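Local coordinates for phosphatidylglycerol lysyltransferase C-terminal domain-containing protein (Bacteroides thetaiotaomicron, PDB 2HQY), which is of unknown function but binds coenzyme A and belongs to the phosphatidylglycerol lysyltransferase C-terminal family of the acetyltransferase clan, at residues D23-D28 against P284-E289; M224-E229 against Y263-E268. All coordinates share one frame; numbering follows the deposited sequence.

Overall arrangement
The centres of contact 1 and contact 2 lie about 8 Å apart, and along the chain contact 2 is nested inside the loop that contact 1 closes. The two meet directly. Arg25 O and Asn265 ND2 stand 2.8 Å apart in a probable hydrogen bond, Asn26 O packs 3.4 Å from Ile226 CG2, and Asp23 OD1 comes within 3.4 Å of His228 CE1. The loop at 23-28 is thus held against strand 263-265 as well as strand 286-295. Neither contact belongs to the coenzyme A pocket, which includes Trp175, Glu190 and Tyr246; the side chain of Asn265 is about 13 Å from the bound ligand.

Contact 1 of 2, residues D23-D28 against P284-E289; sequences DRRNCD and PVTILE
Leu288 meets the 23-28 loop through one methyl group, CD2, which rests against Asn26 at both CB (3.8 Å) and CA. Leu288 CD2 also lies 4.0 Å from Arg25 C, so it covers the peptide joining the two loop residues. With CG opposite the backbone N (chi1 -175°), the leucine side chain reaches across to the loop. A second touch comes from the arginine. Its chain bends at chi3 (-64°) and brings NH2 to Thr286, 3.8 Å from OG1 and 3.9 Å from CG2. The guanidinium approaches obliquely, the two side chains crossing at about a right angle. No hydrogen bond joins the segments; with 171 Å² buried in total, the evidence is for a small, mainly van der Waals interface.

Other residues position both partners. The Arg25 guanidinium makes a cation-pi interaction with Tyr263, which is consistent with its being steered beside Thr286 without a bond to it. Asp122 serves both segments: its OD2 accepts from Cys27 N, and its backbone is hydrogen-bonded to that of Leu288. Thr286 is bonded in turn to Ile124, and Val285 and Thr286 both face Ile124 in a classic beta bulge at the start of strand 286-295.

One residue before Arg25, Arg24 hydrogen-bonds through NH1 and NH2 to the carbonyls of Met66 and Pro67 on strand 61-69. The connection between helices 12-19 and 31-36 thus touches two strands, 61-69 through Arg24 and the start of 286-295 through Arg25 and Asn26, with strand 122-126 paired antiparallel to the latter.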
loop_
_atom_site.group_PDB
_atom_site.type_symbol
_atom_site.label_atom_id
_atom_site.label_comp_id
_atom_site.label_asym_id
_atom_site.label_seq_id
_atom_site.Cartn_x
_atom_site.Cartn_y
_atom_site.Cartn_z
ATOM N N ASP A 23 22.815 -14.208 -7.982
ATOM C CA ASP A 23 22.364 -15.460 -8.581
ATOM C C ASP A 23 20.984 -15.887 -8.074
ATOM O O ASP A 23 20.585 -17.034 -8.199
ATOM C CB ASP A 23 23.460 -16.548 -8.475
ATOM C CG ASP A 23 24.528 -16.402 -9.592
ATOM O OD1 ASP A 23 24.191 -16.140 -10.795
ATOM O OD2 ASP A 23 25.724 -16.541 -9.263
ATOM N N ARG A 24 20.238 -14.918 -7.553
ATOM C CA ARG A 24 18.884 -15.164 -7.058
ATOM C C ARG A 24 17.866 -15.111 -8.189
ATOM O O ARG A 24 17.806 -14.134 -8.913
ATOM C CB ARG A 24 18.555 -14.119 -5.991
ATOM C CG ARG A 24 19.639 -14.052 -4.921
ATOM C CD ARG A 24 19.418 -15.096 -3.848
ATOM N NE ARG A 24 18.347 -14.625 -2.991
ATOM C CZ ARG A 24 18.519 -13.899 -1.889
ATOM N NH1 ARG A 24 17.449 -13.499 -1.220
ATOM N NH2 ARG A 24 19.748 -13.588 -1.450
ATOM N N ARG A 25 17.064 -16.165 -8.327
ATOM C CA ARG A 25 16.112 -16.252 -9.427
ATOM C C ARG A 25 14.648 -16.145 -8.988
ATOM O O ARG A 25 13.735 -16.225 -9.810
ATOM C CB ARG A 25 16.352 -17.537 -10.212
ATOM C CG ARG A 25 17.757 -17.611 -10.773
ATOM C CD ARG A 25 17.920 -18.806 -11.680
ATOM N NE ARG A 25 17.765 -20.077 -10.976
ATOM C CZ ARG A 25 17.716 -21.268 -11.580
ATOM N NH1 ARG A 25 17.784 -21.359 -12.905
ATOM N NH2 ARG A 25 17.581 -22.376 -10.860
ATOM N N ASN A 26 14.409 -15.967 -7.695
ATOM C CA ASN A 26 13.014 -15.998 -7.263
ATOM C C ASN A 26 12.234 -14.725 -7.610
ATOM O O ASN A 26 12.781 -13.595 -7.568
ATOM C CB ASN A 26 12.869 -16.418 -5.819
ATOM C CG ASN A 26 13.392 -15.410 -4.888
ATOM O OD1 ASN A 26 14.589 -15.138 -4.867
ATOM N ND2 ASN A 26 12.510 -14.878 -4.048
ATOM N N CYS A 27 10.976 -14.927 -7.994
ATOM C CA CYS A 27 10.173 -13.862 -8.592
ATOM C C CYS A 27 9.932 -12.750 -7.606
ATOM O O CYS A 27 9.636 -11.625 -8.006
ATOM C CB CYS A 27 8.824 -14.405 -9.111
ATOM S SG CYS A 27 7.693 -15.004 -7.843
ATOM N N ASP A 28 10.041 -13.053 -6.310
ATOM C CA ASP A 28 9.808 -12.004 -5.304
ATOM C C ASP A 28 10.856 -10.898 -5.352
ATOM O O ASP A 28 10.677 -9.860 -4.710
ATOM C CB ASP A 28 9.690 -12.594 -3.910
ATOM C CG ASP A 28 8.421 -13.438 -3.761
ATOM O OD1 ASP A 28 7.393 -13.087 -4.401
ATOM O OD2 ASP A 28 8.441 -14.429 -3.027
ATOM N N PRO A 284 8.910 -27.355 -16.707
ATOM C CA PRO A 284 9.950 -26.546 -16.079
ATOM C C PRO A 284 11.259 -27.325 -15.909
ATOM O O PRO A 284 11.229 -28.551 -15.708
ATOM C CB PRO A 284 9.346 -26.224 -14.712
ATOM C CG PRO A 284 8.416 -27.375 -14.435
ATOM C CD PRO A 284 7.808 -27.644 -15.773
ATOM N N VAL A 285 12.386 -26.622 -16.009
ATOM C CA VAL A 285 13.696 -27.218 -15.721
ATOM C C VAL A 285 13.937 -27.259 -14.214
ATOM O O VAL A 285 14.680 -28.099 -13.719
ATOM C CB VAL A 285 14.878 -26.478 -16.426
ATOM C CG1 VAL A 285 14.898 -26.806 -17.906
ATOM C CG2 VAL A 285 14.802 -24.982 -16.221
ATOM N N THR A 286 13.289 -26.354 -13.480
ATOM C CA THR A 286 13.511 -26.236 -12.045
ATOM C C THR A 286 12.214 -25.849 -11.371
ATOM O O THR A 286 11.480 -24.993 -11.874
ATOM C CB THR A 286 14.538 -25.125 -11.727
ATOM O OG1 THR A 286 15.813 -25.504 -12.237
ATOM C CG2 THR A 286 14.661 -24.887 -10.212
ATOM N N ILE A 287 11.925 -26.496 -10.247
ATOM C CA ILE A 287 10.887 -26.002 -9.358
ATOM C C ILE A 287 11.623 -25.455 -8.139
ATOM O O ILE A 287 12.246 -26.211 -7.370
ATOM C CB ILE A 287 9.850 -27.095 -9.043
ATOM C CG1 ILE A 287 9.060 -27.409 -10.328
ATOM C CG2 ILE A 287 8.901 -26.626 -7.938
ATOM C CD1 ILE A 287 8.295 -28.667 -10.238
ATOM N N LEU A 288 11.626 -24.132 -8.030
ATOM C CA LEU A 288 12.478 -23.430 -7.087
ATOM C C LEU A 288 11.764 -23.345 -5.743
ATOM O O LEU A 288 10.896 -22.517 -5.560
ATOM C CB LEU A 288 12.808 -22.029 -7.630
ATOM C CG LEU A 288 13.806 -21.170 -6.838
ATOM C CD1 LEU A 288 15.242 -21.734 -6.872
ATOM C CD2 LEU A 288 13.758 -19.727 -7.346
ATOM N N GLU A 289 12.114 -24.223 -4.812
ATOM C CA GLU A 289 11.495 -24.207 -3.482
ATOM C C GLU A 289 11.938 -23.000 -2.677
ATOM O O GLU A 289 13.042 -22.492 -2.865
ATOM C CB GLU A 289 11.844 -25.499 -2.726
ATOM C CG GLU A 289 11.671 -26.714 -3.585
ATOM C CD GLU A 289 12.428 -27.917 -3.054
ATOM O OE1 GLU A 289 13.597 -27.768 -2.595
ATOM O OE2 GLU A 289 11.839 -29.013 -3.097
#

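Contact 2 of 2, residues M224-E229 against Y263-E268; sequences MPINHE and YINREE
Glu229 and Tyr263 lie side by side, their side chains pointing the same way. Beyond CB, the glutamate CG comes to 4.2 Å from Tyr263 CD2; CD then reaches the ring edge, in the plane of the ring and 3.9 Å from CE2. At the tip, OE2 is 3.8 Å from CE2, with OE1 slightly farther off. The carboxylate stands almost upright to the ring, the planes 84° apart, and its oxygens probably favour the weakly positive C-H rim. CG sits between the backbone N and the carbonyl carbon (chi1 62°), and the chain is extended beyond it, which carries the carboxylate along the tyrosine.

The backbone supplies the stronger link: Tyr263 N donates to Glu229 O at 3.0 Å, with a fairly straight N-H...O angle of 161°. Cut back to an alanine, Glu229 could keep this carbonyl bond, but CE2 of Tyr263 would probably lose the carboxylate beside it, leaving a gap along that edge. Glu229 is itself positioned by an Asx turn, its N bonding to Asn227 OD1 (3.1 Å) from above the carbonyl plane. Three residues before Glu229, Ile226 CD1 presses on Asn265 CB at 3.6 Å, the two side chains crossing at about a right angle. A second Asx turn, from Glu267 N to Asn265 OD1 at 2.8 Å, fixes the amide, whose ND2 also donates to Asp122 OD2.

The chain turns a corner at Ile226, where Ile226 and Asn227 both face Thr230 in a classic beta bulge. From there strand 230-238 runs back antiparallel to 216-227 and pairs parallel with 263-265, whose other neighbour is the antiparallel strand 122-126; helix 127-132 packs on Ile264.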
loop_
_atom_site.group_PDB
_atom_site.type_symbol
_atom_site.label_atom_id
_atom_site.label_comp_id
_atom_site.label_asym_id
_atom_site.label_seq_id
_atom_site.Cartn_x
_atom_site.Cartn_y
_atom_site.Cartn_z
ATOM N N MET A 224 9.410 -8.575 -16.210
ATOM C CA MET A 224 10.697 -7.908 -16.376
ATOM C C MET A 224 11.804 -8.785 -15.828
ATOM O O MET A 224 11.535 -9.811 -15.206
ATOM C CB MET A 224 10.693 -6.507 -15.678
ATOM C CG MET A 224 10.587 -6.485 -14.090
ATOM S SD MET A 224 10.565 -4.799 -13.394
ATOM C CE MET A 224 12.269 -4.275 -13.715
ATOM N N PRO A 225 13.069 -8.387 -16.027
ATOM C CA PRO A 225 14.170 -9.199 -15.487
ATOM C C PRO A 225 14.122 -9.329 -13.957
ATOM O O PRO A 225 13.699 -8.387 -13.253
ATOM C CB PRO A 225 15.426 -8.404 -15.924
ATOM C CG PRO A 225 14.959 -7.697 -17.172
ATOM C CD PRO A 225 13.576 -7.231 -16.780
ATOM N N ILE A 226 14.540 -10.499 -13.461
ATOM C CA ILE A 226 14.743 -10.749 -12.025
ATOM C C ILE A 226 16.241 -10.661 -11.723
ATOM O O ILE A 226 16.661 -10.014 -10.764
ATOM C CB ILE A 226 14.206 -12.129 -11.598
ATOM C CG1 ILE A 226 12.670 -12.143 -11.658
ATOM C CG2 ILE A 226 14.677 -12.484 -10.141
ATOM C CD1 ILE A 226 12.093 -13.596 -11.882
ATOM N N ASN A 227 17.039 -11.339 -12.537
ATOM C CA ASN A 227 18.486 -11.139 -12.471
ATOM C C ASN A 227 19.059 -11.164 -13.882
ATOM O O ASN A 227 18.298 -11.193 -14.865
ATOM C CB ASN A 227 19.181 -12.115 -11.487
ATOM C CG ASN A 227 19.399 -13.524 -12.065
ATOM O OD1 ASN A 227 18.892 -13.874 -13.131
ATOM N ND2 ASN A 227 20.226 -14.311 -11.380
ATOM N N HIS A 228 20.378 -11.153 -13.996
ATOM C CA HIS A 228 21.051 -11.040 -15.284
ATOM C C HIS A 228 20.676 -12.118 -16.299
ATOM O O HIS A 228 20.743 -11.886 -17.456
ATOM C CB HIS A 228 22.548 -10.969 -15.101
ATOM C CG HIS A 228 23.136 -12.242 -14.621
ATOM N ND1 HIS A 228 23.210 -12.566 -13.298
ATOM C CD2 HIS A 228 23.638 -13.289 -15.287
ATOM C CE1 HIS A 228 23.733 -13.758 -13.162
ATOM N NE2 HIS A 228 24.008 -14.215 -14.357
ATOM N N GLU A 229 20.266 -13.284 -15.838
ATOM C CA GLU A 229 19.878 -14.396 -16.694
ATOM C C GLU A 229 18.454 -14.980 -16.514
ATOM O O GLU A 229 18.155 -16.028 -17.018
ATOM C CB GLU A 229 20.884 -15.538 -16.595
ATOM C CG GLU A 229 21.001 -16.123 -15.239
ATOM C CD GLU A 229 21.957 -17.290 -15.146
ATOM O OE1 GLU A 229 22.639 -17.569 -16.105
ATOM O OE2 GLU A 229 22.015 -17.918 -14.119
ATOM N N TYR A 263 16.602 -18.161 -18.512
ATOM C CA TYR A 263 15.527 -18.739 -17.718
ATOM C C TYR A 263 14.319 -17.827 -17.706
ATOM O O TYR A 263 14.456 -16.603 -17.709
ATOM C CB TYR A 263 15.979 -18.969 -16.279
ATOM C CG TYR A 263 17.171 -19.870 -16.217
ATOM C CD1 TYR A 263 17.039 -21.219 -16.496
ATOM C CD2 TYR A 263 18.429 -19.365 -15.925
ATOM C CE1 TYR A 263 18.149 -22.070 -16.478
ATOM C CE2 TYR A 263 19.548 -20.205 -15.896
ATOM C CZ TYR A 263 19.385 -21.552 -16.170
ATOM O OH TYR A 263 20.468 -22.401 -16.137
ATOM N N ILE A 264 13.140 -18.439 -17.680
ATOM C CA ILE A 264 11.899 -17.662 -17.537
ATOM C C ILE A 264 11.224 -18.166 -16.261
ATOM O O ILE A 264 10.974 -19.360 -16.120
ATOM C CB ILE A 264 10.930 -17.819 -18.734
ATOM C CG1 ILE A 264 11.541 -17.298 -20.042
ATOM C CG2 ILE A 264 9.615 -17.046 -18.415
ATOM C CD1 ILE A 264 10.641 -17.554 -21.276
ATOM N N ASN A 265 10.985 -17.265 -15.312
ATOM C CA ASN A 265 10.311 -17.615 -14.068
ATOM C C ASN A 265 8.826 -17.198 -14.192
ATOM O O ASN A 265 8.501 -15.992 -14.283
ATOM C CB ASN A 265 11.004 -16.899 -12.890
ATOM C CG ASN A 265 10.406 -17.262 -11.523
ATOM O OD1 ASN A 265 9.210 -17.551 -11.400
ATOM N ND2 ASN A 265 11.246 -17.224 -10.482
ATOM N N ARG A 266 7.932 -18.184 -14.219
ATOM C CA ARG A 266 6.474 -17.915 -14.328
ATOM C C ARG A 266 5.738 -18.068 -12.992
ATOM O O ARG A 266 4.520 -18.264 -12.957
ATOM C CB ARG A 266 5.837 -18.779 -15.436
ATOM C CG ARG A 266 6.441 -18.480 -16.817
ATOM C CD ARG A 266 5.917 -19.368 -17.945
ATOM N NE ARG A 266 4.461 -19.317 -18.019
ATOM C CZ ARG A 266 3.741 -18.396 -18.645
ATOM N NH1 ARG A 266 4.310 -17.403 -19.325
ATOM N NH2 ARG A 266 2.421 -18.496 -18.582
ATOM N N GLU A 267 6.486 -17.981 -11.895
ATOM C CA GLU A 267 5.917 -17.828 -10.544
ATOM C C GLU A 267 5.234 -19.098 -10.015
ATOM O O GLU A 267 5.567 -20.211 -10.435
ATOM C CB GLU A 267 5.056 -16.531 -10.426
ATOM C CG GLU A 267 5.771 -15.350 -11.125
ATOM C CD GLU A 267 5.328 -13.954 -10.675
ATOM O OE1 GLU A 267 4.189 -13.782 -10.198
ATOM O OE2 GLU A 267 6.157 -13.014 -10.790
ATOM N N GLU A 268 4.299 -18.936 -9.089
ATOM C CA GLU A 268 3.876 -20.059 -8.237
ATOM C C GLU A 268 2.529 -20.631 -8.645
ATOM O O GLU A 268 1.769 -19.971 -9.357
ATOM C CB GLU A 268 3.810 -19.581 -6.788
ATOM C CG GLU A 268 5.092 -18.950 -6.311
ATOM C CD GLU A 268 4.972 -17.485 -6.030
ATOM O OE1 GLU A 268 4.298 -16.769 -6.822
ATOM O OE2 GLU A 268 5.573 -17.054 -5.011
#